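Local coordinates for uncharacterized protein (Aeromonas hydrophila J-1, PDB 6R1J) that is probably one component of a tripartite alpha-helical pore-forming toxin, captured here in its soluble form before any membrane pore is made, at residues G4-S9 and G212-R217; L56-R61 and R259-D264. The protein carries 3 engineered substitutions. One frame throughout, in Å; residues are numbered along the deposited sequence.

Both contacts pair antiparallel-running helices of one elongated, almost all-helical chain, and their centres lie about 16 Å apart. Contact 1 joins helix 5-21 to helix 163-236; contact 2 joins helix 28-70 to helix 244-264, so the segments alternate along the chain. The centre of contact 1 is about 12 Å from the chain centre, that of contact 2 about 27 Å. Each has three buried residues among six that touch, A60 of contact 2 is exposed, and both meet the second subunit. Contact 1 crosses an arginine over an isoleucine and a leucine; contact 2 uses a glutamine and a water, and its sodium-binding D264 points to helix 163-236. R217 NH2 lies 3.0 Å from D264 O, a probable hydrogen bond.

Contact 1 (G4-S9 and G212-R217); sequences GILSQS and GSLIDR
R217 reaches across to I5 and L6 and has the largest share of any one residue. CG stands anti to the backbone N (chi1 -179°), which sends the chain toward helix 5-21. R217 CB lies 3.9 Å from L6 CD2, and R217 CG comes closer, 3.7 Å from the same methyl. Bends at chi2 and chi3 then fold the chain so that the guanidinium turns one face to I5, whose CB sits 3.8 Å above the plane, offset toward the rim. At the tip, R217 NH1 is 3.8 Å from I5 CG1, while its charge is met by E184 of the second subunit; R217 NH2 bonds to the carbonyl of D264. Arginine suits this place because its methylenes pack on leucine while its planar end still reaches polar partners.

Farther along, a small residue lets the backbones draw near: S9 CB is 3.9 Å from L214 CB. S9 OG turns back to I5 O at 3.0 Å, satisfying its hydroxyl within its own helix. The axes of the two short segments approach to 9.0 Å and run roughly antiparallel; L214 packs in the bundle interior against helices 28-70 and 78-157, while I5 and R217 lie toward the second subunit.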
ATOM      1  N   GLY A   4       9.922 -14.676 -22.973  1.00 49.74           N
ATOM      2  CA  GLY A   4       8.529 -15.181 -23.087  1.00 47.17           C
ATOM      3  C   GLY A   4       7.776 -15.113 -21.751  1.00 46.49           C
ATOM      4  O   GLY A   4       8.459 -15.135 -20.710  1.00 46.50           O
ATOM      5  N   ILE A   5       6.435 -15.084 -21.761  1.00 44.82           N
ATOM      6  CA  ILE A   5       5.583 -14.935 -20.535  1.00 48.62           C
ATOM      7  C   ILE A   5       5.801 -16.115 -19.578  1.00 42.00           C
ATOM      8  O   ILE A   5       5.910 -15.852 -18.375  1.00 38.15           O
ATOM      9  CB  ILE A   5       4.093 -14.706 -20.873  1.00 52.80           C
ATOM     10  CG1 ILE A   5       3.903 -13.376 -21.596  1.00 52.06           C
ATOM     11  CG2 ILE A   5       3.211 -14.730 -19.632  1.00 51.64           C
ATOM     12  CD1 ILE A   5       4.239 -12.169 -20.730  1.00 55.33           C
ATOM     13  N   LEU A   6       5.941 -17.345 -20.067  1.00 40.43           N
ATOM     14  CA  LEU A   6       6.222 -18.483 -19.151  1.00 44.49           C
ATOM     15  C   LEU A   6       7.580 -18.285 -18.502  1.00 42.32           C
ATOM     16  O   LEU A   6       7.656 -18.421 -17.248  1.00 37.50           O
ATOM     17  CB  LEU A   6       6.117 -19.815 -19.891  1.00 41.48           C
ATOM     18  CG  LEU A   6       4.685 -20.197 -20.255  1.00 41.59           C
ATOM     19  CD1 LEU A   6       4.655 -21.474 -21.066  1.00 42.15           C
ATOM     20  CD2 LEU A   6       3.802 -20.330 -19.022  1.00 45.37           C
ATOM     21  N   SER A   7       8.610 -17.980 -19.298  1.00 38.19           N
ATOM     22  CA  SER A   7       9.995 -17.777 -18.830  1.00 41.43           C
ATOM     23  C   SER A   7      10.066 -16.659 -17.780  1.00 40.19           C
ATOM     24  O   SER A   7      10.761 -16.844 -16.738  1.00 35.65           O
ATOM     25  CB  SER A   7      10.935 -17.506 -20.001  1.00 46.42           C
ATOM     26  OG  SER A   7      10.988 -18.635 -20.856  1.00 55.44           O
ATOM     27  N   GLN A   8       9.358 -15.554 -18.011  1.00 33.45           N
ATOM     28  CA  GLN A   8       9.394 -14.407 -17.084  1.00 38.51           C
ATOM     29  C   GLN A   8       8.741 -14.778 -15.755  1.00 34.53           C
ATOM     30  O   GLN A   8       9.297 -14.417 -14.722  1.00 34.73           O
ATOM     31  CB  GLN A   8       8.693 -13.206 -17.690  1.00 36.53           C
ATOM     32  CG  GLN A   8       9.543 -12.521 -18.755  1.00 42.85           C
ATOM     33  CD  GLN A   8       8.929 -11.207 -19.168  1.00 44.73           C
ATOM     34  OE1 GLN A   8       8.434 -10.459 -18.322  1.00 43.90           O
ATOM     35  NE2 GLN A   8       8.983 -10.910 -20.458  1.00 39.75           N
ATOM     36  N   SER A   9       7.572 -15.395 -15.830  1.00 32.86           N
ATOM     37  CA  SER A   9       6.747 -15.755 -14.656  1.00 38.45           C
ATOM     38  C   SER A   9       7.581 -16.692 -13.792  1.00 37.17           C
ATOM     39  O   SER A   9       7.680 -16.476 -12.578  1.00 35.27           O
ATOM     40  CB  SER A   9       5.463 -16.415 -15.079  1.00 37.74           C
ATOM     41  OG  SER A   9       4.618 -15.508 -15.745  1.00 43.64           O
ATOM     42  N   GLY A 212      -0.233 -16.468 -11.054  1.00 31.72           N
ATOM     43  CA  GLY A 212      -1.482 -16.258 -11.819  1.00 31.82           C
ATOM     44  C   GLY A 212      -1.182 -16.030 -13.311  1.00 30.78           C
ATOM     45  O   GLY A 212      -1.959 -16.486 -14.169  1.00 28.51           O
ATOM     46  N   SER A 213      -0.127 -15.283 -13.632  1.00 32.22           N
ATOM     47  CA  SER A 213       0.247 -15.019 -15.046  1.00 32.98           C
ATOM     48  C   SER A 213       0.642 -16.349 -15.692  1.00 31.99           C
ATOM     49  O   SER A 213       0.253 -16.612 -16.838  1.00 31.74           O
ATOM     50  CB  SER A 213       1.330 -14.002 -15.139  1.00 35.23           C
ATOM     51  OG  SER A 213       0.816 -12.741 -14.762  1.00 41.53           O
ATOM     52  N   LEU A 214       1.382 -17.180 -14.964  1.00 32.13           N
ATOM     53  CA  LEU A 214       1.750 -18.533 -15.451  1.00 32.16           C
ATOM     54  C   LEU A 214       0.492 -19.369 -15.706  1.00 30.88           C
ATOM     55  O   LEU A 214       0.375 -19.973 -16.804  1.00 29.83           O
ATOM     56  CB  LEU A 214       2.728 -19.177 -14.467  1.00 31.95           C
ATOM     57  CG  LEU A 214       3.208 -20.594 -14.813  1.00 35.77           C
ATOM     58  CD1 LEU A 214       4.575 -20.854 -14.172  1.00 41.05           C
ATOM     59  CD2 LEU A 214       2.216 -21.652 -14.359  1.00 34.46           C
ATOM     60  N   ILE A 215      -0.438 -19.409 -14.755  1.00 32.63           N
ATOM     61  CA  ILE A 215      -1.691 -20.212 -14.868  1.00 30.52           C
ATOM     62  C   ILE A 215      -2.516 -19.728 -16.059  1.00 29.16           C
ATOM     63  O   ILE A 215      -3.058 -20.558 -16.773  1.00 29.45           O
ATOM     64  CB  ILE A 215      -2.442 -20.143 -13.528  1.00 33.23           C
ATOM     65  CG1 ILE A 215      -1.725 -21.025 -12.496  1.00 34.50           C
ATOM     66  CG2 ILE A 215      -3.915 -20.496 -13.665  1.00 33.54           C
ATOM     67  CD1 ILE A 215      -2.193 -20.763 -11.050  1.00 36.46           C
ATOM     68  N   ASP A 216      -2.678 -18.409 -16.226  1.00 31.09           N
ATOM     69  CA  ASP A 216      -3.474 -17.872 -17.355  1.00 31.50           C
ATOM     70  C   ASP A 216      -2.839 -18.322 -18.698  1.00 29.25           C
ATOM     71  O   ASP A 216      -3.572 -18.648 -19.595  1.00 31.74           O
ATOM     72  CB  ASP A 216      -3.611 -16.351 -17.285  1.00 32.64           C
ATOM     73  CG  ASP A 216      -4.421 -15.819 -16.105  1.00 37.98           C
ATOM     74  OD1 ASP A 216      -5.166 -16.621 -15.455  1.00 41.67           O
ATOM     75  OD2 ASP A 216      -4.255 -14.633 -15.814  1.00 41.32           O
ATOM     76  N   ARG A 217      -1.527 -18.404 -18.779  1.00 31.34           N
ATOM     77  CA  ARG A 217      -0.838 -18.772 -20.050  1.00 32.97           C
ATOM     78  C   ARG A 217      -0.942 -20.280 -20.251  1.00 33.48           C
ATOM     79  O   ARG A 217      -1.194 -20.701 -21.372  1.00 31.56           O
ATOM     80  CB  ARG A 217       0.630 -18.345 -20.046  1.00 32.00           C
ATOM     81  CG  ARG A 217       1.371 -18.691 -21.333  1.00 35.06           C
ATOM     82  CD  ARG A 217       0.620 -18.274 -22.600  1.00 35.02           C
ATOM     83  NE  ARG A 217       0.327 -16.842 -22.630  1.00 36.74           N
ATOM     84  CZ  ARG A 217       1.068 -15.891 -23.246  1.00 41.02           C
ATOM     85  NH1 ARG A 217       0.688 -14.630 -23.198  1.00 35.63           N
ATOM     86  NH2 ARG A 217       2.151 -16.193 -23.941  1.00 37.36           N
TER

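Contact 2 (L56-R61 and R259-D264); sequences LAFAAR and RTLQVD. With NA (sodium ion), chain C.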
ATOM      1  N   LEU A  56       5.912 -27.203 -27.783  1.00 36.18           N
ATOM      2  CA  LEU A  56       6.638 -26.610 -28.937  1.00 43.34           C
ATOM      3  C   LEU A  56       7.069 -27.715 -29.920  1.00 40.50           C
ATOM      4  O   LEU A  56       6.879 -27.518 -31.130  1.00 41.51           O
ATOM      5  CB  LEU A  56       7.831 -25.831 -28.402  1.00 39.90           C
ATOM      6  CG  LEU A  56       7.466 -24.552 -27.647  1.00 41.47           C
ATOM      7  CD1 LEU A  56       8.716 -23.892 -27.085  1.00 40.82           C
ATOM      8  CD2 LEU A  56       6.700 -23.578 -28.531  1.00 40.35           C
ATOM      9  N   ALA A  57       7.567 -28.844 -29.407  1.00 38.99           N
ATOM     10  CA  ALA A  57       8.002 -30.027 -30.193  1.00 39.46           C
ATOM     11  C   ALA A  57       6.799 -30.548 -30.962  1.00 41.21           C
ATOM     12  O   ALA A  57       6.879 -30.682 -32.183  1.00 42.74           O
ATOM     13  CB  ALA A  57       8.607 -31.077 -29.298  1.00 42.86           C
ATOM     14  N   PHE A  58       5.679 -30.717 -30.269  1.00 39.18           N
ATOM     15  CA  PHE A  58       4.408 -31.153 -30.867  1.00 38.32           C
ATOM     16  C   PHE A  58       3.992 -30.170 -31.953  1.00 39.80           C
ATOM     17  O   PHE A  58       3.593 -30.632 -33.068  1.00 35.80           O
ATOM     18  CB  PHE A  58       3.323 -31.263 -29.789  1.00 42.05           C
ATOM     19  CG  PHE A  58       1.920 -31.196 -30.318  1.00 38.31           C
ATOM     20  CD1 PHE A  58       1.293 -32.317 -30.824  1.00 37.08           C
ATOM     21  CD2 PHE A  58       1.245 -29.990 -30.345  1.00 37.45           C
ATOM     22  CE1 PHE A  58       0.011 -32.238 -31.339  1.00 38.72           C
ATOM     23  CE2 PHE A  58      -0.033 -29.918 -30.865  1.00 39.85           C
ATOM     24  CZ  PHE A  58      -0.648 -31.042 -31.361  1.00 38.24           C
ATOM     25  N   ALA A  59       4.032 -28.861 -31.650  1.00 33.71           N
ATOM     26  CA  ALA A  59       3.526 -27.849 -32.598  1.00 33.63           C
ATOM     27  C   ALA A  59       4.427 -27.828 -33.847  1.00 32.98           C
ATOM     28  O   ALA A  59       3.872 -27.763 -34.923  1.00 37.39           O
ATOM     29  CB  ALA A  59       3.402 -26.510 -31.962  1.00 32.67           C
ATOM     30  N   ALA A  60       5.741 -27.919 -33.689  1.00 34.58           N
ATOM     31  CA  ALA A  60       6.698 -27.873 -34.826  1.00 36.16           C
ATOM     32  C   ALA A  60       6.395 -29.061 -35.747  1.00 38.06           C
ATOM     33  O   ALA A  60       6.232 -28.855 -36.948  1.00 35.71           O
ATOM     34  CB  ALA A  60       8.114 -27.897 -34.339  1.00 36.28           C
ATOM     35  N   ARG A  61       6.226 -30.249 -35.185  1.00 37.14           N
ATOM     36  CA  ARG A  61       5.917 -31.449 -35.997  1.00 40.50           C
ATOM     37  C   ARG A  61       4.561 -31.269 -36.696  1.00 47.07           C
ATOM     38  O   ARG A  61       4.478 -31.530 -37.937  1.00 42.79           O
ATOM     39  CB  ARG A  61       6.026 -32.683 -35.115  1.00 41.27           C
ATOM     40  CG  ARG A  61       5.314 -33.914 -35.655  1.00 45.14           C
ATOM     41  CD  ARG A  61       5.501 -35.106 -34.736  1.00 47.07           C
ATOM     42  NE  ARG A  61       4.634 -36.186 -35.179  1.00 49.84           N
ATOM     43  CZ  ARG A  61       4.983 -37.156 -36.013  1.00 58.95           C
ATOM     44  NH1 ARG A  61       4.093 -38.066 -36.376  1.00 63.48           N
ATOM     45  NH2 ARG A  61       6.221 -37.232 -36.464  1.00 55.96           N
ATOM     46  N   ARG A 259       0.209 -22.416 -34.905  1.00 33.00           N
ATOM     47  CA  ARG A 259       1.114 -21.232 -34.849  1.00 32.97           C
ATOM     48  C   ARG A 259       0.805 -20.411 -33.593  1.00 33.14           C
ATOM     49  O   ARG A 259       1.719 -19.803 -33.032  1.00 33.37           O
ATOM     50  CB  ARG A 259       0.971 -20.427 -36.143  1.00 34.73           C
ATOM     51  CG  ARG A 259       1.612 -21.206 -37.280  1.00 36.54           C
ATOM     52  CD  ARG A 259       1.691 -20.511 -38.610  1.00 43.61           C
ATOM     53  NE  ARG A 259       2.533 -21.366 -39.452  1.00 42.78           N
ATOM     54  CZ  ARG A 259       2.420 -21.423 -40.757  1.00 43.16           C
ATOM     55  NH1 ARG A 259       1.480 -20.704 -41.322  1.00 42.55           N
ATOM     56  NH2 ARG A 259       3.194 -22.217 -41.476  1.00 43.00           N
ATOM     57  N   THR A 260      -0.453 -20.338 -33.179  1.00 35.36           N
ATOM     58  CA  THR A 260      -0.802 -19.688 -31.893  1.00 29.50           C
ATOM     59  C   THR A 260      -0.029 -20.381 -30.774  1.00 27.81           C
ATOM     60  O   THR A 260       0.548 -19.695 -29.947  1.00 34.91           O
ATOM     61  CB  THR A 260      -2.314 -19.588 -31.705  1.00 34.30           C
ATOM     62  OG1 THR A 260      -2.779 -18.856 -32.837  1.00 36.93           O
ATOM     63  CG2 THR A 260      -2.702 -18.852 -30.430  1.00 36.03           C
ATOM     64  N   LEU A 261      -0.011 -21.706 -30.698  1.00 32.32           N
ATOM     65  CA  LEU A 261       0.726 -22.391 -29.602  1.00 33.45           C
ATOM     66  C   LEU A 261       2.195 -21.965 -29.578  1.00 39.12           C
ATOM     67  O   LEU A 261       2.795 -21.810 -28.478  1.00 34.56           O
ATOM     68  CB  LEU A 261       0.708 -23.892 -29.852  1.00 34.14           C
ATOM     69  CG  LEU A 261      -0.574 -24.630 -29.577  1.00 35.90           C
ATOM     70  CD1 LEU A 261      -0.416 -26.071 -30.025  1.00 34.56           C
ATOM     71  CD2 LEU A 261      -0.955 -24.547 -28.100  1.00 38.31           C
ATOM     72  N   GLN A 262       2.801 -21.892 -30.763  1.00 33.46           N
ATOM     73  CA  GLN A 262       4.259 -21.601 -30.880  1.00 38.55           C
ATOM     74  C   GLN A 262       4.499 -20.209 -30.336  1.00 34.54           C
ATOM     75  O   GLN A 262       5.532 -19.996 -29.720  1.00 43.00           O
ATOM     76  CB  GLN A 262       4.759 -21.726 -32.321  1.00 35.94           C
ATOM     77  CG  GLN A 262       4.538 -23.115 -32.860  1.00 35.06           C
ATOM     78  CD  GLN A 262       4.867 -23.229 -34.334  1.00 43.46           C
ATOM     79  OE1 GLN A 262       4.373 -22.478 -35.179  1.00 40.47           O
ATOM     80  NE2 GLN A 262       5.715 -24.193 -34.637  1.00 36.80           N
ATOM     81  N   VAL A 263       3.564 -19.298 -30.554  1.00 36.51           N
ATOM     82  CA  VAL A 263       3.738 -17.925 -30.031  1.00 38.88           C
ATOM     83  C   VAL A 263       3.551 -17.976 -28.516  1.00 40.32           C
ATOM     84  O   VAL A 263       4.392 -17.465 -27.818  1.00 39.40           O
ATOM     85  CB  VAL A 263       2.767 -16.931 -30.692  1.00 39.85           C
ATOM     86  CG1 VAL A 263       2.785 -15.598 -29.977  1.00 44.55           C
ATOM     87  CG2 VAL A 263       3.070 -16.733 -32.166  1.00 42.24           C
ATOM     88  N   ASP A 264       2.467 -18.591 -28.045  1.00 39.92           N
ATOM     89  CA  ASP A 264       2.076 -18.572 -26.614  1.00 42.55           C
ATOM     90  C   ASP A 264       3.072 -19.338 -25.737  1.00 41.11           C
ATOM     91  O   ASP A 264       3.330 -18.881 -24.605  1.00 41.32           O
ATOM     92  CB  ASP A 264       0.633 -19.061 -26.472  1.00 43.95           C
ATOM     93  CG  ASP A 264      -0.362 -18.033 -27.008  1.00 44.96           C
ATOM     94  OD1 ASP A 264       0.054 -16.891 -27.361  1.00 51.60           O
ATOM     95  OD2 ASP A 264      -1.551 -18.353 -27.072  1.00 39.38           O
TER
HETATM   96 NA    NA C 301      -1.889 -20.701 -27.103  1.00 52.40          NA
HETATM   97  O   HOH W   1       7.117 -25.252 -32.365  1.00 40.48           O
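Q262 lies against A59 and A60, its CG 3.7 Å from A59 CB. That CG is anti to the carbonyl carbon (chi1 -60°), and the chain runs on extended, carrying the amide past the alanine methyl until NE2 is 3.8 Å from A60 CA. There NE2 donates to a water at 2.9 Å, and the same water donates to L56 O at 2.6 Å, bridging the two helices; E63 OE2 is a second partner of the amide nitrogen. Glutamine fits because its methylenes can pack on alanine while its amide reaches the bridging water and E63, and alanine leaves room for it.

On the buried side, L261 sets CD1 at the edge of the F58 ring, in its plane, 4.0 Å from CE2. F58 has CG anti to the backbone N (chi1 158°), which swings the ring out toward L261 and helices 78-157 and 163-236. L56 places CD2 over the Q262 backbone, 3.9 Å from its CA.

One turn beyond T260, the carboxylate of D264 leads away from segment 56-61 and binds the sodium ion through OD2 at 2.4 Å; T224 of helix 163-236 is the other protein ligand, and K220 NZ makes a hydrogen bond to OD2. This is antiparallel packing within the helical bundle of the toxin component, with A59, F58 and L261 buried and a sodium site joining helix 244-264 to helix 163-236.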